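MgGH51 (Meripilus giganteus, PDB 6ZPV) probably hydrolyses alpha-L-arabinofuranosidic linkages, releasing terminal arabinofuranose as a fungal alpha-L-arabinofuranosidase of glycoside hydrolase family GH51. Local coordinates at residues A[384-387]-A[392-395]; A[381-384]-A[389-392]; A[348-353]-A[398-403]; A[303-308]-A[359-364]. All blocks are in the same frame, centred on the assembly; numbering follows the deposited sequence.

Interaction 1. Residues A[384-387]-A[392-395]. With NAG (2-acetamido-2-deoxy-beta-D-glucopyranose), chain B; NAG (2-acetamido-2-deoxy-beta-D-glucopyranose), chain C; BMA (beta-D-mannopyranose), chain D.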
loop_
_atom_site.group_PDB
_atom_site.type_symbol
_atom_site.label_atom_id
_atom_site.label_comp_id
_atom_site.label_asym_id
_atom_site.label_seq_id
_atom_site.Cartn_x
_atom_site.Cartn_y
_atom_site.Cartn_z
ATOM N N ASN A 384 22.795 7.095 0.448
ATOM C CA ASN A 384 23.433 6.431 -0.703
ATOM C C ASN A 384 24.512 5.492 -0.167
ATOM O O ASN A 384 25.223 5.817 0.850
ATOM C CB ASN A 384 24.068 7.473 -1.631
ATOM C CG ASN A 384 23.046 8.380 -2.256
ATOM O OD1 ASN A 384 21.926 7.967 -2.555
ATOM N ND2 ASN A 384 23.447 9.622 -2.499
ATOM N N ALA A 385 24.688 4.373 -0.805
ATOM C CA ALA A 385 25.574 3.352 -0.241
ATOM C C ALA A 385 26.971 3.903 -0.050
ATOM O O ALA A 385 27.579 4.395 -0.998
ATOM C CB ALA A 385 25.551 2.145 -1.143
ATOM N N TRP A 386 27.457 3.812 1.178
ATOM C CA TRP A 386 28.864 4.042 1.564
ATOM C C TRP A 386 29.306 5.497 1.559
ATOM O O TRP A 386 30.482 5.752 1.866
ATOM C CB TRP A 386 29.829 3.187 0.702
ATOM C CG TRP A 386 29.385 1.764 0.703
ATOM C CD1 TRP A 386 28.919 1.073 -0.365
ATOM C CD2 TRP A 386 29.283 0.884 1.807
ATOM N NE1 TRP A 386 28.471 -0.182 -0.003
ATOM C CE2 TRP A 386 28.724 -0.322 1.327
ATOM C CE3 TRP A 386 29.592 0.985 3.158
ATOM C CZ2 TRP A 386 28.465 -1.390 2.165
ATOM C CZ3 TRP A 386 29.349 -0.082 3.991
ATOM C CH2 TRP A 386 28.783 -1.256 3.491
ATOM N N ASN A 387 28.426 6.427 1.275
ATOM C CA ASN A 387 28.775 7.863 1.241
ATOM C C ASN A 387 27.576 8.639 1.750
ATOM O O ASN A 387 26.607 8.839 1.017
ATOM C CB ASN A 387 29.172 8.332 -0.140
ATOM C CG ASN A 387 30.485 7.788 -0.620
ATOM O OD1 ASN A 387 31.529 8.247 -0.122
ATOM N ND2 ASN A 387 30.464 6.802 -1.510
ATOM N N PRO A 392 27.314 2.107 13.339
ATOM C CA PRO A 392 27.927 0.846 12.907
ATOM C C PRO A 392 27.799 0.622 11.395
ATOM O O PRO A 392 26.990 1.223 10.700
ATOM C CB PRO A 392 27.114 -0.200 13.725
ATOM C CG PRO A 392 25.792 0.413 13.914
ATOM C CD PRO A 392 26.100 1.860 14.121
ATOM N N VAL A 393 28.633 -0.274 10.892
ATOM C CA VAL A 393 28.621 -0.652 9.454
ATOM C C VAL A 393 27.252 -1.216 9.135
ATOM O O VAL A 393 26.754 -2.136 9.788
ATOM C CB VAL A 393 29.735 -1.659 9.132
ATOM C CG1 VAL A 393 29.605 -2.138 7.667
ATOM C CG2 VAL A 393 31.101 -1.091 9.370
ATOM N N PRO A 394 26.515 -0.617 8.161
ATOM C CA PRO A 394 25.211 -1.134 7.803
ATOM C C PRO A 394 25.321 -2.531 7.201
ATOM O O PRO A 394 26.094 -2.719 6.260
ATOM C CB PRO A 394 24.650 -0.150 6.787
ATOM C CG PRO A 394 25.481 1.045 6.905
ATOM C CD PRO A 394 26.835 0.587 7.389
ATOM N N GLN A 395 24.417 -3.417 7.649
ATOM C CA GLN A 395 24.321 -4.721 6.985
ATOM C C GLN A 395 23.547 -4.647 5.682
ATOM O O GLN A 395 23.723 -5.566 4.851
ATOM C CB GLN A 395 23.675 -5.713 7.926
ATOM C CG GLN A 395 24.494 -5.960 9.174
ATOM C CD GLN A 395 23.934 -7.159 9.854
ATOM O OE1 GLN A 395 22.954 -7.065 10.622
ATOM N NE2 GLN A 395 24.549 -8.290 9.532
HETATM C C1 NAG B . 31.924 -3.295 0.256
HETATM C C2 NAG B . 32.417 -2.355 1.384
HETATM C C3 NAG B . 32.325 -0.875 1.073
HETATM C C4 NAG B . 32.773 -0.461 -0.282
HETATM C C5 NAG B . 32.163 -1.447 -1.274
HETATM C C6 NAG B . 32.706 -1.217 -2.698
HETATM C C7 NAG B . 32.243 -3.599 3.481
HETATM C C8 NAG B . 31.349 -4.026 4.651
HETATM N N2 NAG B . 31.789 -2.694 2.649
HETATM O O3 NAG B . 32.966 -0.084 2.102
HETATM O O4 NAG B . 32.337 0.832 -0.712
HETATM O O5 NAG B . 32.488 -2.786 -0.994
HETATM O O6 NAG B . 34.136 -1.229 -2.694
HETATM O O7 NAG B . 33.393 -4.037 3.377
HETATM C C1 NAG C . 33.243 1.897 -0.586
HETATM C C2 NAG C . 32.810 3.024 -1.514
HETATM C C3 NAG C . 33.715 4.196 -1.367
HETATM C C4 NAG C . 33.680 4.573 0.118
HETATM C C5 NAG C . 33.926 3.374 1.050
HETATM C C6 NAG C . 33.754 3.697 2.559
HETATM C C7 NAG C . 31.691 2.461 -3.615
HETATM C C8 NAG C . 31.902 1.953 -5.044
HETATM N N2 NAG C . 32.782 2.538 -2.900
HETATM O O3 NAG C . 33.162 5.285 -2.122
HETATM O O4 NAG C . 34.750 5.483 0.445
HETATM O O5 NAG C . 33.040 2.317 0.767
HETATM O O6 NAG C . 33.883 2.596 3.497
HETATM O O7 NAG C . 30.567 2.689 -3.210
HETATM C C1 BMA D . 34.491 6.864 0.419
HETATM C C2 BMA D . 35.489 7.513 1.406
HETATM C C3 BMA D . 35.374 9.027 1.325
HETATM C C4 BMA D . 35.564 9.530 -0.109
HETATM C C5 BMA D . 34.651 8.773 -1.050
HETATM C C6 BMA D . 34.986 9.119 -2.516
HETATM O O2 BMA D . 36.856 7.110 1.155
HETATM O O3 BMA D . 36.376 9.638 2.160
HETATM O O4 BMA D . 35.364 10.927 -0.229
HETATM O O5 BMA D . 34.839 7.360 -0.913
HETATM O O6 BMA D . 33.875 8.644 -3.315
#

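Interaction 2. Residues A[381-384]-A[389-392]. With MAN (alpha-D-mannopyranose), chain E.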
loop_
_atom_site.group_PDB
_atom_site.type_symbol
_atom_site.label_atom_id
_atom_site.label_comp_id
_atom_site.label_asym_id
_atom_site.label_seq_id
_atom_site.Cartn_x
_atom_site.Cartn_y
_atom_site.Cartn_z
ATOM N N ALA A 381 20.003 0.942 6.186
ATOM C CA ALA A 381 20.370 2.345 6.023
ATOM C C ALA A 381 19.742 2.912 4.736
ATOM O O ALA A 381 19.581 2.180 3.739
ATOM C CB ALA A 381 21.869 2.470 6.024
ATOM N N THR A 382 19.514 4.234 4.747
ATOM C CA THR A 382 18.789 4.857 3.654
ATOM C C THR A 382 19.570 5.935 2.921
ATOM O O THR A 382 19.065 6.504 1.935
ATOM C CB THR A 382 17.486 5.484 4.188
ATOM O OG1 THR A 382 17.885 6.624 4.941
ATOM C CG2 THR A 382 16.638 4.515 4.970
ATOM N N THR A 383 20.782 6.275 3.377
ATOM C CA THR A 383 21.664 7.118 2.607
ATOM C C THR A 383 22.150 6.352 1.344
ATOM O O THR A 383 21.980 5.128 1.251
ATOM C CB THR A 383 22.840 7.588 3.474
ATOM O OG1 THR A 383 23.237 6.542 4.376
ATOM C CG2 THR A 383 22.477 8.839 4.248
ATOM N N ASN A 384 22.795 7.095 0.448
ATOM C CA ASN A 384 23.433 6.431 -0.703
ATOM C C ASN A 384 24.512 5.492 -0.167
ATOM O O ASN A 384 25.223 5.817 0.850
ATOM C CB ASN A 384 24.068 7.473 -1.631
ATOM C CG ASN A 384 23.046 8.380 -2.256
ATOM O OD1 ASN A 384 21.926 7.967 -2.555
ATOM N ND2 ASN A 384 23.447 9.622 -2.499
ATOM N N VAL A 389 30.065 7.572 5.185
ATOM C CA VAL A 389 30.462 6.344 5.873
ATOM C C VAL A 389 29.789 6.268 7.249
ATOM O O VAL A 389 29.882 7.188 8.031
ATOM C CB VAL A 389 31.961 6.320 6.041
ATOM C CG1 VAL A 389 32.352 5.035 6.756
ATOM C CG2 VAL A 389 32.664 6.514 4.694
ATOM N N LEU A 390 29.017 5.213 7.480
ATOM C CA LEU A 390 28.225 5.030 8.689
ATOM C C LEU A 390 28.855 4.099 9.709
ATOM O O LEU A 390 29.543 3.158 9.325
ATOM C CB LEU A 390 26.827 4.549 8.347
ATOM C CG LEU A 390 26.051 5.416 7.363
ATOM C CD1 LEU A 390 24.707 4.744 7.025
ATOM C CD2 LEU A 390 25.814 6.811 7.903
ATOM N N SER A 391 28.568 4.361 10.981
ATOM C CA SER A 391 28.964 3.512 12.108
ATOM C C SER A 391 27.727 3.339 12.976
ATOM O O SER A 391 27.109 4.327 13.379
ATOM C CB SER A 391 30.053 4.220 12.893
ATOM O OG SER A 391 30.367 3.451 14.019
ATOM N N PRO A 392 27.314 2.107 13.339
ATOM C CA PRO A 392 27.927 0.846 12.907
ATOM C C PRO A 392 27.799 0.622 11.395
ATOM O O PRO A 392 26.990 1.223 10.700
ATOM C CB PRO A 392 27.114 -0.200 13.725
ATOM C CG PRO A 392 25.792 0.413 13.914
ATOM C CD PRO A 392 26.100 1.860 14.121
HETATM C C1 MAN E . 35.852 10.146 3.379
HETATM C C2 MAN E . 36.880 11.094 3.967
HETATM C C3 MAN E . 38.170 10.367 4.454
HETATM C C4 MAN E . 37.787 9.236 5.368
HETATM C C5 MAN E . 36.773 8.288 4.698
HETATM C C6 MAN E . 36.377 7.109 5.641
HETATM O O2 MAN E . 36.288 11.805 5.091
HETATM O O3 MAN E . 38.961 11.274 5.187
HETATM O O4 MAN E . 38.964 8.526 5.767
HETATM O O5 MAN E . 35.641 9.066 4.278
HETATM O O6 MAN E . 35.582 7.658 6.730
#

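Interaction 3. Residues A[348-353]-A[398-403]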
loop_
_atom_site.group_PDB
_atom_site.type_symbol
_atom_site.label_atom_id
_atom_site.label_comp_id
_atom_site.label_asym_id
_atom_site.label_seq_id
_atom_site.Cartn_x
_atom_site.Cartn_y
_atom_site.Cartn_z
ATOM N N VAL A 348 15.798 2.462 8.857
ATOM C CA VAL A 348 16.042 3.612 9.747
ATOM C C VAL A 348 15.823 4.880 8.914
ATOM O O VAL A 348 16.737 5.339 8.181
ATOM C CB VAL A 348 17.431 3.499 10.376
ATOM C CG1 VAL A 348 17.724 4.706 11.266
ATOM C CG2 VAL A 348 17.543 2.196 11.147
ATOM N N GLY A 349 14.628 5.460 9.011
ATOM C CA GLY A 349 14.304 6.661 8.246
ATOM C C GLY A 349 13.779 6.341 6.846
ATOM O O GLY A 349 13.417 5.191 6.552
ATOM N N ASN A 350 13.723 7.387 6.031
ATOM C CA ASN A 350 13.371 7.248 4.598
ATOM C C ASN A 350 14.223 8.259 3.845
ATOM O O ASN A 350 14.233 9.467 4.158
ATOM C CB ASN A 350 11.905 7.549 4.327
ATOM C CG ASN A 350 11.570 7.394 2.862
ATOM O OD1 ASN A 350 11.692 6.279 2.339
ATOM N ND2 ASN A 350 11.204 8.485 2.176
ATOM N N GLU A 351 14.938 7.755 2.816
ATOM C CA GLU A 351 15.643 8.670 1.877
ATOM C C GLU A 351 16.475 9.688 2.655
ATOM O O GLU A 351 16.493 10.886 2.325
ATOM C CB GLU A 351 14.702 9.313 0.872
ATOM C CG GLU A 351 14.059 8.292 -0.070
ATOM C CD GLU A 351 13.511 8.864 -1.353
ATOM O OE1 GLU A 351 13.153 10.085 -1.372
ATOM O OE2 GLU A 351 13.424 8.082 -2.346
ATOM N N ASP A 352 17.331 9.183 3.558
ATOM C CA ASP A 352 18.201 10.092 4.341
ATOM C C ASP A 352 19.398 10.571 3.518
ATOM O O ASP A 352 20.147 11.399 4.006
ATOM C CB ASP A 352 18.595 9.477 5.672
ATOM C CG ASP A 352 17.376 9.389 6.577
ATOM O OD1 ASP A 352 17.052 10.423 7.238
ATOM O OD2 ASP A 352 16.714 8.332 6.604
ATOM N N PHE A 353 19.527 10.098 2.246
ATOM C CA PHE A 353 20.464 10.764 1.340
ATOM C C PHE A 353 20.156 12.231 1.178
ATOM O O PHE A 353 21.038 13.017 0.797
ATOM C CB PHE A 353 20.561 10.037 -0.006
ATOM C CG PHE A 353 19.280 9.854 -0.743
ATOM C CD1 PHE A 353 18.738 10.894 -1.483
ATOM C CD2 PHE A 353 18.601 8.645 -0.703
ATOM C CE1 PHE A 353 17.559 10.743 -2.202
ATOM C CE2 PHE A 353 17.420 8.470 -1.433
ATOM C CZ PHE A 353 16.893 9.525 -2.163
ATOM N N ASP A 398 18.976 0.459 1.374
ATOM C CA ASP A 398 17.797 0.613 0.542
ATOM C C ASP A 398 18.143 1.554 -0.612
ATOM O O ASP A 398 18.524 2.721 -0.369
ATOM C CB ASP A 398 16.606 1.146 1.337
ATOM C CG ASP A 398 15.309 1.247 0.543
ATOM O OD1 ASP A 398 15.347 0.827 -0.653
ATOM O OD2 ASP A 398 14.300 1.772 1.084
ATOM N N VAL A 399 18.039 1.053 -1.840
ATOM C CA VAL A 399 18.315 1.802 -3.093
ATOM C C VAL A 399 17.004 2.067 -3.803
ATOM O O VAL A 399 16.204 1.130 -4.033
ATOM C CB VAL A 399 19.283 0.969 -3.966
ATOM C CG1 VAL A 399 19.624 1.684 -5.247
ATOM C CG2 VAL A 399 20.523 0.559 -3.219
ATOM N N HIS A 400 16.762 3.322 -4.201
ATOM C CA HIS A 400 15.557 3.721 -4.945
ATOM C C HIS A 400 15.954 4.228 -6.321
ATOM O O HIS A 400 16.905 4.995 -6.415
ATOM C CB HIS A 400 14.807 4.864 -4.222
ATOM C CG HIS A 400 14.352 4.515 -2.841
ATOM N ND1 HIS A 400 13.812 5.473 -1.999
ATOM C CD2 HIS A 400 14.344 3.349 -2.159
ATOM C CE1 HIS A 400 13.512 4.878 -0.858
ATOM N NE2 HIS A 400 13.814 3.592 -0.906
ATOM N N VAL A 401 15.190 3.900 -7.352
ATOM C CA VAL A 401 15.422 4.511 -8.687
ATOM C C VAL A 401 14.107 4.650 -9.458
ATOM O O VAL A 401 13.374 3.663 -9.635
ATOM C CB VAL A 401 16.497 3.760 -9.492
ATOM C CG1 VAL A 401 16.127 2.317 -9.815
ATOM C CG2 VAL A 401 16.827 4.541 -10.752
ATOM N N TYR A 402 13.881 5.835 -9.967
ATOM C CA TYR A 402 12.818 6.161 -10.929
ATOM C C TYR A 402 13.474 6.626 -12.200
ATOM O O TYR A 402 14.308 7.541 -12.185
ATOM C CB TYR A 402 11.891 7.215 -10.342
ATOM C CG TYR A 402 11.179 6.742 -9.097
ATOM C CD1 TYR A 402 10.127 5.860 -9.166
ATOM C CD2 TYR A 402 11.601 7.159 -7.860
ATOM C CE1 TYR A 402 9.507 5.399 -8.019
ATOM C CE2 TYR A 402 10.989 6.684 -6.719
ATOM C CZ TYR A 402 9.941 5.797 -6.779
ATOM O OH TYR A 402 9.256 5.348 -5.668
ATOM N N GLN A 403 13.141 5.985 -13.330
ATOM C CA GLN A 403 13.921 6.192 -14.573
ATOM C C GLN A 403 13.061 5.885 -15.785
ATOM O O GLN A 403 11.847 5.587 -15.674
ATOM C CB GLN A 403 15.240 5.421 -14.496
ATOM C CG GLN A 403 16.474 6.263 -14.271
ATOM C CD GLN A 403 16.793 7.253 -15.374
ATOM O OE1 GLN A 403 16.198 7.181 -16.455
ATOM N NE2 GLN A 403 17.700 8.198 -15.117
HETATM O O HOH W 1 14.908 5.025 1.927
#

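Interaction 4. Residues A[303-308]-A[359-364]. With NAG (2-acetamido-2-deoxy-beta-D-glucopyranose), chain F.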
loop_
_atom_site.group_PDB
_atom_site.type_symbol
_atom_site.label_atom_id
_atom_site.label_comp_id
_atom_site.label_asym_id
_atom_site.label_seq_id
_atom_site.Cartn_x
_atom_site.Cartn_y
_atom_site.Cartn_z
ATOM N N ASN A 303 21.586 15.816 20.609
ATOM C CA ASN A 303 21.178 15.821 22.032
ATOM C C ASN A 303 19.664 15.871 22.197
ATOM O O ASN A 303 19.226 15.889 23.377
ATOM C CB ASN A 303 21.921 16.927 22.787
ATOM C CG ASN A 303 21.471 18.321 22.440
ATOM O OD1 ASN A 303 20.541 18.553 21.677
ATOM N ND2 ASN A 303 22.118 19.294 23.092
ATOM N N GLN A 304 18.894 15.819 21.120
ATOM C CA GLN A 304 17.412 15.779 21.170
ATOM C C GLN A 304 16.858 14.387 20.823
ATOM O O GLN A 304 15.648 14.189 20.872
ATOM C CB GLN A 304 16.807 16.852 20.191
ATOM C CG GLN A 304 17.047 18.397 20.442
ATOM C CD GLN A 304 16.430 19.296 19.334
ATOM O OE1 GLN A 304 16.826 19.285 18.085
ATOM N NE2 GLN A 304 15.395 20.084 19.729
ATOM N N LEU A 305 17.700 13.450 20.397
ATOM C CA LEU A 305 17.203 12.199 19.814
ATOM C C LEU A 305 16.614 11.232 20.833
ATOM O O LEU A 305 15.775 10.394 20.428
ATOM C CB LEU A 305 18.286 11.468 19.028
ATOM C CG LEU A 305 18.879 12.224 17.847
ATOM C CD1 LEU A 305 19.973 11.397 17.196
ATOM C CD2 LEU A 305 17.799 12.592 16.847
ATOM N N ALA A 306 17.039 11.213 22.081
ATOM C CA ALA A 306 16.732 10.099 22.998
ATOM C C ALA A 306 15.249 9.768 23.046
ATOM O O ALA A 306 14.895 8.579 22.982
ATOM C CB ALA A 306 17.293 10.343 24.366
ATOM N N PRO A 307 14.311 10.719 23.179
ATOM C CA PRO A 307 12.896 10.323 23.268
ATOM C C PRO A 307 12.365 9.651 21.997
ATOM O O PRO A 307 11.441 8.838 22.066
ATOM C CB PRO A 307 12.161 11.646 23.561
ATOM C CG PRO A 307 13.210 12.628 24.021
ATOM C CD PRO A 307 14.508 12.169 23.395
ATOM N N TYR A 308 12.911 10.037 20.852
ATOM C CA TYR A 308 12.501 9.487 19.555
ATOM C C TYR A 308 13.095 8.104 19.346
ATOM O O TYR A 308 12.451 7.238 18.736
ATOM C CB TYR A 308 12.884 10.488 18.456
ATOM C CG TYR A 308 12.328 11.870 18.674
ATOM C CD1 TYR A 308 11.049 12.214 18.237
ATOM C CD2 TYR A 308 13.062 12.819 19.370
ATOM C CE1 TYR A 308 10.543 13.465 18.499
ATOM C CE2 TYR A 308 12.520 14.073 19.622
ATOM C CZ TYR A 308 11.265 14.397 19.191
ATOM O OH TYR A 308 10.785 15.635 19.482
ATOM N N TYR A 359 22.642 12.310 9.041
ATOM C CA TYR A 359 22.350 10.869 9.154
ATOM C C TYR A 359 23.455 10.123 9.877
ATOM O O TYR A 359 23.135 9.173 10.608
ATOM C CB TYR A 359 22.048 10.208 7.808
ATOM C CG TYR A 359 21.406 8.839 7.913
ATOM C CD1 TYR A 359 20.126 8.677 8.448
ATOM C CD2 TYR A 359 21.992 7.698 7.386
ATOM C CE1 TYR A 359 19.452 7.477 8.445
ATOM C CE2 TYR A 359 21.316 6.486 7.343
ATOM C CZ TYR A 359 20.024 6.389 7.821
ATOM O OH TYR A 359 19.347 5.187 7.674
ATOM N N PRO A 360 24.771 10.436 9.740
ATOM C CA PRO A 360 25.738 9.634 10.482
ATOM C C PRO A 360 25.460 9.543 11.991
ATOM O O PRO A 360 25.488 8.456 12.553
ATOM C CB PRO A 360 27.055 10.234 10.104
ATOM C CG PRO A 360 26.838 10.776 8.699
ATOM C CD PRO A 360 25.425 11.328 8.753
ATOM N N TYR A 361 25.145 10.650 12.649
ATOM C CA TYR A 361 24.866 10.584 14.089
ATOM C C TYR A 361 23.479 10.011 14.349
ATOM O O TYR A 361 23.257 9.378 15.373
ATOM C CB TYR A 361 25.136 11.905 14.843
ATOM C CG TYR A 361 24.171 13.056 14.620
ATOM C CD1 TYR A 361 22.884 13.018 15.127
ATOM C CD2 TYR A 361 24.542 14.205 13.955
ATOM C CE1 TYR A 361 22.008 14.097 14.955
ATOM C CE2 TYR A 361 23.694 15.272 13.765
ATOM C CZ TYR A 361 22.434 15.237 14.307
ATOM O OH TYR A 361 21.593 16.326 14.090
ATOM N N ARG A 362 22.514 10.298 13.468
ATOM C CA ARG A 362 21.170 9.750 13.655
ATOM C C ARG A 362 21.190 8.200 13.519
ATOM O O ARG A 362 20.684 7.489 14.416
ATOM C CB ARG A 362 20.150 10.399 12.727
ATOM C CG ARG A 362 20.007 11.890 12.983
ATOM C CD ARG A 362 18.950 12.582 12.120
ATOM N NE ARG A 362 19.249 12.587 10.685
ATOM C CZ ARG A 362 18.645 11.923 9.708
ATOM N NH1 ARG A 362 17.704 11.016 9.955
ATOM N NH2 ARG A 362 18.959 12.177 8.461
ATOM N N TRP A 363 21.751 7.724 12.424
ATOM C CA TRP A 363 21.978 6.276 12.261
ATOM C C TRP A 363 22.770 5.733 13.443
ATOM O O TRP A 363 22.393 4.690 14.020
ATOM C CB TRP A 363 22.766 6.033 10.952
ATOM C CG TRP A 363 23.297 4.631 10.813
ATOM C CD1 TRP A 363 24.518 4.173 11.179
ATOM C CD2 TRP A 363 22.580 3.488 10.311
ATOM N NE1 TRP A 363 24.620 2.839 10.975
ATOM C CE2 TRP A 363 23.445 2.393 10.433
ATOM C CE3 TRP A 363 21.287 3.263 9.806
ATOM C CZ2 TRP A 363 23.091 1.108 10.045
ATOM C CZ3 TRP A 363 20.939 1.995 9.431
ATOM C CH2 TRP A 363 21.831 0.924 9.544
ATOM N N HIS A 364 23.895 6.331 13.795
ATOM C CA HIS A 364 24.697 5.755 14.882
ATOM C C HIS A 364 23.865 5.633 16.152
ATOM O O HIS A 364 23.869 4.559 16.798
ATOM C CB HIS A 364 25.923 6.617 15.145
ATOM C CG HIS A 364 26.720 6.109 16.313
ATOM N ND1 HIS A 364 26.399 6.420 17.630
ATOM C CD2 HIS A 364 27.719 5.225 16.366
ATOM C CE1 HIS A 364 27.248 5.783 18.444
ATOM N NE2 HIS A 364 28.021 5.074 17.721
HETATM C C1 NAG F . 5.217 12.519 24.022
HETATM C C2 NAG F . 6.362 13.479 23.824
HETATM C C3 NAG F . 6.796 14.020 25.226
HETATM C C4 NAG F . 5.594 14.472 26.021
HETATM C C5 NAG F . 4.432 13.516 26.046
HETATM C C6 NAG F . 3.139 14.040 26.715
HETATM C C7 NAG F . 7.779 12.710 21.934
HETATM C C8 NAG F . 8.911 11.865 21.493
HETATM N N2 NAG F . 7.488 12.771 23.249
HETATM O O3 NAG F . 7.780 14.983 25.047
HETATM O O4 NAG F . 6.010 14.694 27.402
HETATM O O5 NAG F . 4.142 13.165 24.679
HETATM O O6 NAG F . 2.702 15.165 25.840
HETATM O O7 NAG F . 7.106 13.193 21.030
#

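Interaction 1. Residues A[384-387]-A[392-395]
W386 and P394 mark the closest backbone approach, with CA atoms 8.9 Å apart. Both segments are loop. They belong to the link between parallel strands 378-381 and 396-403 of the (beta/alpha)8 barrel. N384 to N387 form a type II beta turn, closed by the bond from N387 N to N384 O. W386 takes its third position with a positive phi of 73°. Its indole reaches across to the other segment. CZ3 touches V393 CG1 at 4.2 Å, and this methyl comes at the edge of the ring, near its plane. The same CZ3 meets P394 CD at 4.3 Å. A glycan lies over one indole face: C3 of the chain B NAG stands 3.6 Å above the plane, over the ring centre. This is a CH-pi arrangement, as in many sugar-aromatic contacts. NE1 is hydrogen-bonded to Y425 OH, which helps fix the ring. With an alanine here, the sugar would probably lose its aromatic platform and a gap open beside V393 and P394. N387 holds the next sugar by one hydrogen bond. Its ND2 donates to O3 of the chain C NAG at 3.2 Å, nearly straight at 169°.

Interaction 2. Residues A[381-384]-A[389-392]
L390 packs against A381 and T383 with a single methyl, CD1. The contact folds the loop after barrel strand 378-381 back on itself. It belongs to the (beta/alpha)8 barrel, in the link that leads on to strand 396-403.

The apolar part is small and buried. A381 CB points at the leucine and meets CD1 at 3.8 Å. L390 CG lies anti to the carbonyl carbon (chi1 -55°), and CD1 continues anti to CA (chi2 175°). This carries the methyl in between A381 and T383. W363 of helix 359-373 and Y397 also touch both A381 and L390, so the methyl sits in a shared apolar layer between the barrel strand and that helix.

The mixed part is the meeting of T383 with the same methyl. OG1 lies 3.5 Å from L390 CD1, and the two side chains cross obliquely. Here the hydroxyl meets carbon, and CG2 of T383 turns instead to the ring of Y359.

No hydrogen bond joins the two segments. Polar ties run to neighbours. T382 bonds through OG1 to D352 OD2 and through N to Y359 OH, while P392, which follows a cis peptide bond, gives its O to W363 NE1.

The sugar contact is light. V389 points away from 381-384, and its CG2 comes within 3.7 Å of O6 of the chain E mannose.

Interaction 3. Residues A[348-353]-A[398-403]
The imidazole of H400 is met at its edge by E351 and N350. E351 OE2 lies only 1° out of the ring plane, and ND1 donates to it at 2.7 Å with an angle of 172°. OE2 uses its anti lone pair, the one away from the other oxygen. Carboxylate and ring planes are 37° apart. N350 OD1 also comes in the ring plane, 3.9 Å from H400 CE1. The ring of F353 has E351 O over its centre, 4.2 Å above one face.

The second ring nitrogen is held as well. NE2 donates to D398 OD2 at 2.7 Å, two residues back on the strand. This bond is less regular, because it meets the oxygen from above the carboxylate plane. The two N-H bonds together fix the rotation of the ring. Replacing H400 by a phenylalanine would probably leave E351 OE2 and D398 OD2 without these donors and E351 less firmly placed.

The contact joins the loop after strand 345-348 to strand 396-403 of the (beta/alpha)8 barrel. The Asn-Glu pair N350-E351 is placed as in clan GH-A enzymes, where the glutamate after strand four is the acid/base; such a role for E351 is consistent with this. N350 ND2 bonds to E234. E351 N donates to a water at 2.9 Å.

Interaction 4. Residues A[303-308]-A[359-364]
L305 packs on Y361 and R362, joining two neighbouring outer helices of the (beta/alpha)8 barrel. L305 lies in the segment that leads into helix 306-320, and the other two are in the first turn of helix 359-373. The tight part is one methyl group. L305 CD1 reaches the edge of the Y361 ring in its plane, 3.9 Å from CD1 of the tyrosine. The two side chains cross at about a right angle. The same methyl lies 4.1 Å from R362 CA and close to CG of that arginine. Y361 CG stands between backbone N and carbonyl carbon (chi1 72°), which carries the ring over toward L305; its edge then meets the methyl. Y361 OH is hydrogen-bonded to L300 O, so the ring is held at its far end. The head of R362 leads away from L305. It bonds to S358 and forms a salt bridge with D352. No hydrogen bond crosses between the two segments.

The looser side faces solvent and a glycan. P307 CB meets C8 of the chain F NAG at 3.9 Å. Over one face of Y308, offset toward the ring's rim, that acetamide methyl C8 stands 3.7 Å above the plane.

Overall arrangement
All four contacts lie on one flank of the (beta/alpha)8 barrel, from the helix 306-320 region to strand 396-403. Interactions 1 and 2 are almost superposed, with centres about 3 Å apart, and share N384 and P392. Both sit in the loop between strands 378-381 and 396-403, nested inside the chain closed by interaction 3. Interaction 4 closes before them, and its segments alternate with those of interaction 3, about 19 Å away between centres. Helix 359-373 links the set. Its Y359 and W363 reach interactions 2 and 3, and R362 bridges to D352. The glycan-bearing contacts are centred about 26 to 28 Å from the chain centre and interaction 3 about 17 Å, so the sugars sit outward.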